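Local coordinates for protein phenylacetate-CoA oxygenase subunit PaaB (PDB 3EGR) that probably serves as the B subunit of a multicomponent phenylacetate-CoA oxygenase that acts in the breakdown of phenylacetate, at residues L9-V14 / V56-I61; Q35-A40 / V51-V56. One frame throughout, in Å; residues are numbered along the deposited sequence. Where two conformers were deposited one is given.

Contact 1 of 2, residues L9-V14 / V56-I61; sequences LWEVFV and VPSTAI. With SCN (thiocyanate ion), chain C.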
loop_
_atom_site.group_PDB
_atom_site.type_symbol
_atom_site.label_atom_id
_atom_site.label_comp_id
_atom_site.label_asym_id
_atom_site.label_seq_id
_atom_site.Cartn_x
_atom_site.Cartn_y
_atom_site.Cartn_z
ATOM N N LEU A 9 9.216 -7.083 3.596
ATOM C CA LEU A 9 10.223 -6.038 3.748
ATOM C C LEU A 9 9.551 -4.685 3.965
ATOM O O LEU A 9 8.536 -4.382 3.334
ATOM C CB LEU A 9 11.129 -5.985 2.507
ATOM C CG LEU A 9 12.351 -5.053 2.612
ATOM C CD1 LEU A 9 13.407 -5.693 3.564
ATOM C CD2 LEU A 9 12.932 -4.747 1.239
ATOM N N TRP A 10 10.118 -3.893 4.876
ATOM C CA TRP A 10 9.628 -2.548 5.219
ATOM C C TRP A 10 10.769 -1.569 5.085
ATOM O O TRP A 10 11.909 -1.888 5.422
ATOM C CB TRP A 10 9.103 -2.501 6.660
ATOM C CG TRP A 10 7.994 -3.495 6.900
ATOM C CD1 TRP A 10 8.141 -4.834 7.061
ATOM C CD2 TRP A 10 6.583 -3.233 6.975
ATOM N NE1 TRP A 10 6.922 -5.423 7.225
ATOM C CE2 TRP A 10 5.946 -4.465 7.170
ATOM C CE3 TRP A 10 5.800 -2.077 6.901
ATOM C CZ2 TRP A 10 4.556 -4.585 7.291
ATOM C CZ3 TRP A 10 4.403 -2.202 7.018
ATOM C CH2 TRP A 10 3.810 -3.444 7.223
ATOM N N GLU A 11 10.484 -0.390 4.556
ATOM C CA GLU A 11 11.464 0.678 4.581
ATOM C C GLU A 11 11.180 1.563 5.787
ATOM O O GLU A 11 10.013 1.815 6.137
ATOM C CB GLU A 11 11.429 1.492 3.291
ATOM C CG GLU A 11 11.716 0.688 2.024
ATOM C CD GLU A 11 13.026 -0.053 2.072
ATOM O OE1 GLU A 11 13.985 0.417 2.725
ATOM O OE2 GLU A 11 13.107 -1.113 1.433
ATOM N N VAL A 12 12.257 2.019 6.422
ATOM C CA VAL A 12 12.175 2.780 7.652
ATOM C C VAL A 12 12.711 4.192 7.412
ATOM O O VAL A 12 13.819 4.367 6.898
ATOM C CB VAL A 12 13.023 2.099 8.748
ATOM C CG1 VAL A 12 13.024 2.909 10.044
ATOM C CG2 VAL A 12 12.521 0.694 8.991
ATOM N N PHE A 13 11.931 5.191 7.810
ATOM C CA PHE A 13 12.338 6.590 7.726
ATOM C C PHE A 13 12.221 7.180 9.114
ATOM O O PHE A 13 11.208 6.963 9.780
ATOM C CB PHE A 13 11.427 7.371 6.772
ATOM C CG PHE A 13 11.295 6.749 5.406
ATOM C CD1 PHE A 13 10.429 5.691 5.189
ATOM C CD2 PHE A 13 12.027 7.224 4.337
ATOM C CE1 PHE A 13 10.307 5.118 3.941
ATOM C CE2 PHE A 13 11.907 6.647 3.086
ATOM C CZ PHE A 13 11.049 5.594 2.895
ATOM N N VAL A 14 13.240 7.936 9.536
ATOM C CA VAL A 14 13.271 8.544 10.866
ATOM C C VAL A 14 13.493 10.055 10.794
ATOM O O VAL A 14 14.263 10.541 9.965
ATOM C CB VAL A 14 14.397 7.950 11.716
ATOM C CG1 VAL A 14 14.563 8.747 12.977
ATOM C CG2 VAL A 14 14.111 6.506 12.033
ATOM N N VAL A 56 7.065 1.717 6.022
ATOM C CA VAL A 56 6.346 1.567 4.763
ATOM C C VAL A 56 6.716 0.223 4.160
ATOM O O VAL A 56 7.910 -0.091 4.024
ATOM C CB VAL A 56 6.763 2.649 3.756
ATOM C CG1 VAL A 56 5.859 2.619 2.570
ATOM C CG2 VAL A 56 6.748 4.008 4.424
ATOM N N PRO A 57 5.706 -0.592 3.812
ATOM C CA PRO A 57 6.044 -1.808 3.102
ATOM C C PRO A 57 6.699 -1.438 1.785
ATOM O O PRO A 57 6.224 -0.517 1.112
ATOM C CB PRO A 57 4.685 -2.486 2.871
ATOM C CG PRO A 57 3.667 -1.508 3.187
ATOM C CD PRO A 57 4.259 -0.457 4.041
ATOM N N SER A 58 7.789 -2.134 1.457
ATOM C CA SER A 58 8.530 -1.940 0.212
ATOM C C SER A 58 7.640 -1.861 -1.029
ATOM O O SER A 58 7.839 -1.012 -1.896
ATOM C CB SER A 58 9.535 -3.081 0.023
ATOM O OG SER A 58 10.665 -2.926 0.864
ATOM N N THR A 59 6.644 -2.736 -1.102
ATOM C CA THR A 59 5.771 -2.789 -2.250
ATOM C C THR A 59 5.041 -1.483 -2.481
ATOM O O THR A 59 4.541 -1.253 -3.551
ATOM C CB THR A 59 4.786 -3.963 -2.140
ATOM O OG1 THR A 59 4.119 -3.936 -0.860
ATOM C CG2 THR A 59 5.559 -5.271 -2.315
ATOM N N ALA A 60 4.986 -0.607 -1.489
ATOM C CA ALA A 60 4.263 0.656 -1.621
ATOM C C ALA A 60 5.102 1.758 -2.295
ATOM O O ALA A 60 4.571 2.804 -2.644
ATOM C CB ALA A 60 3.771 1.113 -0.252
ATOM N N ILE A 61 6.398 1.533 -2.471
ATOM C CA ILE A 61 7.296 2.546 -3.025
ATOM C C ILE A 61 7.472 2.336 -4.521
ATOM O O ILE A 61 7.810 1.250 -4.938
ATOM C CB ILE A 61 8.706 2.477 -2.339
ATOM C CG1 ILE A 61 8.597 2.851 -0.858
ATOM C CG2 ILE A 61 9.669 3.409 -3.004
ATOM C CD1 ILE A 61 9.679 2.274 -0.000
HETATM S S SCN C . 12.152 0.423 -3.691
HETATM C C SCN C . 12.695 -0.156 -2.068
HETATM N N SCN C . 12.406 -0.836 -0.985
HETATM O O HOH W 1 6.841 -5.127 1.303
#

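Contact 2 of 2, residues Q35-A40 / V51-V56; sequences QALHMA and VSIWVV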
loop_
_atom_site.group_PDB
_atom_site.type_symbol
_atom_site.label_atom_id
_atom_site.label_comp_id
_atom_site.label_asym_id
_atom_site.label_seq_id
_atom_site.Cartn_x
_atom_site.Cartn_y
_atom_site.Cartn_z
ATOM N N GLN A 35 4.751 -4.234 14.340
ATOM C CA GLN A 35 5.990 -4.928 14.684
ATOM C C GLN A 35 7.177 -4.237 14.018
ATOM O O GLN A 35 8.260 -4.151 14.617
ATOM C CB GLN A 35 5.932 -6.411 14.310
ATOM C CG GLN A 35 7.173 -7.177 14.717
ATOM C CD GLN A 35 7.245 -8.602 14.187
ATOM O OE1 GLN A 35 6.894 -8.883 13.039
ATOM N NE2 GLN A 35 7.732 -9.511 15.027
ATOM N N ALA A 36 6.981 -3.726 12.804
ATOM C CA ALA A 36 8.042 -2.990 12.110
ATOM C C ALA A 36 8.422 -1.720 12.882
ATOM O O ALA A 36 9.596 -1.405 13.060
ATOM C CB ALA A 36 7.615 -2.658 10.711
ATOM N N LEU A 37 7.420 -1.002 13.364
ATOM C CA LEU A 37 7.653 0.185 14.200
ATOM C C LEU A 37 8.447 -0.159 15.450
ATOM O O LEU A 37 9.461 0.461 15.732
ATOM C CB LEU A 37 6.320 0.816 14.628
ATOM C CG LEU A 37 5.749 1.900 13.738
ATOM C CD1 LEU A 37 4.393 2.297 14.285
ATOM C CD2 LEU A 37 6.710 3.091 13.659
ATOM N N HIS A 38 7.958 -1.147 16.193
ATOM C CA HIS A 38 8.624 -1.621 17.401
ATOM C C HIS A 38 10.089 -1.986 17.117
ATOM O O HIS A 38 10.982 -1.550 17.836
ATOM C CB HIS A 38 7.850 -2.802 17.997
ATOM C CG HIS A 38 8.488 -3.402 19.217
ATOM N ND1 HIS A 38 8.263 -2.924 20.495
ATOM C CD2 HIS A 38 9.327 -4.461 19.356
ATOM C CE1 HIS A 38 8.932 -3.663 21.363
ATOM N NE2 HIS A 38 9.588 -4.600 20.697
HETATM N N MSE A 39 10.326 -2.765 16.059
HETATM C CA MSE A 39 11.690 -3.170 15.679
HETATM C C MSE A 39 12.549 -1.975 15.279
HETATM O O MSE A 39 13.718 -1.903 15.661
HETATM C CB MSE A 39 11.684 -4.175 14.510
HETATM C CG MSE A 39 11.250 -5.579 14.871
HETATM SE SE MSE A 39 11.155 -6.799 13.337
HETATM C CE MSE A 39 12.998 -6.794 12.770
ATOM N N ALA A 40 11.991 -1.077 14.470
ATOM C CA ALA A 40 12.718 0.117 14.034
ATOM C C ALA A 40 13.099 0.964 15.244
ATOM O O ALA A 40 14.239 1.447 15.337
ATOM C CB ALA A 40 11.915 0.931 13.009
ATOM N N VAL A 51 11.673 11.379 18.652
ATOM C CA VAL A 51 12.066 10.945 17.324
ATOM C C VAL A 51 10.820 10.392 16.660
ATOM O O VAL A 51 10.110 9.624 17.291
ATOM C CB VAL A 51 13.168 9.848 17.433
ATOM C CG1 VAL A 51 13.194 9.005 16.224
ATOM C CG2 VAL A 51 14.539 10.466 17.686
ATOM N N SER A 52 10.546 10.771 15.407
ATOM C CA SER A 52 9.412 10.210 14.652
ATOM C C SER A 52 9.882 9.115 13.716
ATOM O O SER A 52 10.830 9.330 12.958
ATOM C CB SER A 52 8.719 11.283 13.822
ATOM O OG SER A 52 7.657 10.745 13.044
ATOM N N ILE A 53 9.206 7.962 13.759
ATOM C CA ILE A 53 9.495 6.841 12.861
ATOM C C ILE A 53 8.339 6.579 11.885
ATOM O O ILE A 53 7.183 6.490 12.281
ATOM C CB ILE A 53 9.771 5.519 13.654
ATOM C CG1 ILE A 53 10.695 5.782 14.850
ATOM C CG2 ILE A 53 10.369 4.436 12.732
ATOM C CD1 ILE A 53 10.918 4.551 15.747
ATOM N N TRP A 54 8.668 6.445 10.606
ATOM C CA TRP A 54 7.723 5.986 9.584
ATOM C C TRP A 54 8.187 4.653 9.018
ATOM O O TRP A 54 9.358 4.514 8.628
ATOM C CB TRP A 54 7.639 6.969 8.420
ATOM C CG TRP A 54 6.962 8.263 8.700
ATOM C CD1 TRP A 54 6.335 8.630 9.853
ATOM C CD2 TRP A 54 6.791 9.351 7.783
ATOM N NE1 TRP A 54 5.799 9.890 9.718
ATOM C CE2 TRP A 54 6.064 10.355 8.457
ATOM C CE3 TRP A 54 7.185 9.577 6.458
ATOM C CZ2 TRP A 54 5.730 11.569 7.857
ATOM C CZ3 TRP A 54 6.846 10.786 5.854
ATOM C CH2 TRP A 54 6.133 11.770 6.561
ATOM N N VAL A 55 7.270 3.688 8.963
ATOM C CA VAL A 55 7.511 2.434 8.274
ATOM C C VAL A 55 6.550 2.305 7.097
ATOM O O VAL A 55 5.383 2.720 7.162
ATOM C CB VAL A 55 7.401 1.195 9.213
ATOM C CG1 VAL A 55 8.500 1.233 10.276
ATOM C CG2 VAL A 55 5.994 1.057 9.831
ATOM N N VAL A 56 7.065 1.717 6.022
ATOM C CA VAL A 56 6.346 1.567 4.763
ATOM C C VAL A 56 6.716 0.223 4.160
ATOM O O VAL A 56 7.910 -0.091 4.024
ATOM C CB VAL A 56 6.763 2.649 3.756
ATOM C CG1 VAL A 56 5.859 2.619 2.570
ATOM C CG2 VAL A 56 6.748 4.008 4.424
#

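Contact 1 of 2, residues L9-V14 / V56-I61
Trp10 lays its six-membered ring against Pro57, CZ3 resting 3.5 Å from Pro57 CD while Pro57 CB lies over the ring face. Beneath this overlap runs an antiparallel beta ladder, in which strand 9-15 is the middle of three strands and 52-57 an outer one. Within 9-14 / 56-61, Glu11 and Val56 form the hydrogen-bonded pair, with Glu11 N to Val56 O at 2.6 Å and Val56 N to Glu11 O at 3.0 Å; Trp10 and Pro57 form the non-hydrogen-bonded pair next to it. The indole is tied down separately, its NE1 donating to Ala30 O. On the other side of the sheet, Phe13 CE1 touches Val56 CG2 at 3.8 Å, and the Phe13 ring stacks on Phe13 of the second subunit. Glu11, bent at chi2 (-55°), turns its carboxylate to the same side, where OE1 is gripped by His24 and Ser27. The thiocyanate, probably from the crystallisation liquor, sits near OE2, but the close approach is doubtful. After Pro57 the strand gives way to a 3-10 turn, and one further backbone bond follows the ladder, Ser58 N to Leu9 O at 3.0 Å, nearly straight at 172°.

Contact 2 of 2, residues Q35-A40 / V51-V56
Val55 pushes its CG1 methyl into a shallow dip on helix 33-45, where the small side chains of Ala36 and Ala40, one turn apart, let the helix backbone come close. That methyl lies 3.9 Å from Ala36 C and 4.0 Å from Leu37 N, so it meets main chain as well as side chain. The rotation of Val55 explains the fit: CG1 is anti to the carbonyl carbon (chi1 -65°), and CG2, flanked by both main-chain neighbours of CA, is turned to Leu37 CG at 4.0 Å. Ile53, two residues back and on the same face of the strand, supplies the second bump. Its CG2 meets Ala40 CB at 3.8 Å, with the CB of Ala40 directed toward the strand. Leu37 is the bump on the helix side: although its CB starts out beside the strand, the branched end swings in, and CD2 reaches Ile53 CB at 3.9 Å as the two side chains run alongside each other with opposite headings. The helix and strand axes approach to 8.4 Å at 134° between their N-to-C directions, a slanted rather than fully antiparallel lie. This is how the helix of the beta-beta-alpha-beta chain is seated on one face of its sheet, with Ala36 also touching Leu28 and Ala40 touching Val12. At the outer edge Trp54 and Val55 pair with a strand of the second subunit, continuing the sheet there, and Leu37 packs on Ala63 of that subunit. No hydrogen bond links helix to strand across this contact. Methyl and methine carbons do most of the touching, with some main-chain atoms, which implies that cohesion between these two segments comes from burying hydrocarbon and from fit of shape.

Both contacts use strand 52-57: contact 1 pairs its edge with strand 9-15, contact 2 sets the helix on one of its faces, and their centres lie about 10 Å apart. Both segments of contact 2 fall within the span of chain that contact 1 brackets, with Val56 common to both. The sheet joins them directly, for Phe13 O and Trp54 N, 2.7 Å apart, probably form a hydrogen bond that carries the ladder onward. Through the core, Val12 CG1 touches Ala40 CB at 3.7 Å, bringing the middle strand under the helix. The second subunit borders both, so strand 52-57 takes part in the chain's core and in that interface. Thiocyanate lies beside 9-14 / 56-61 and marks no established active site.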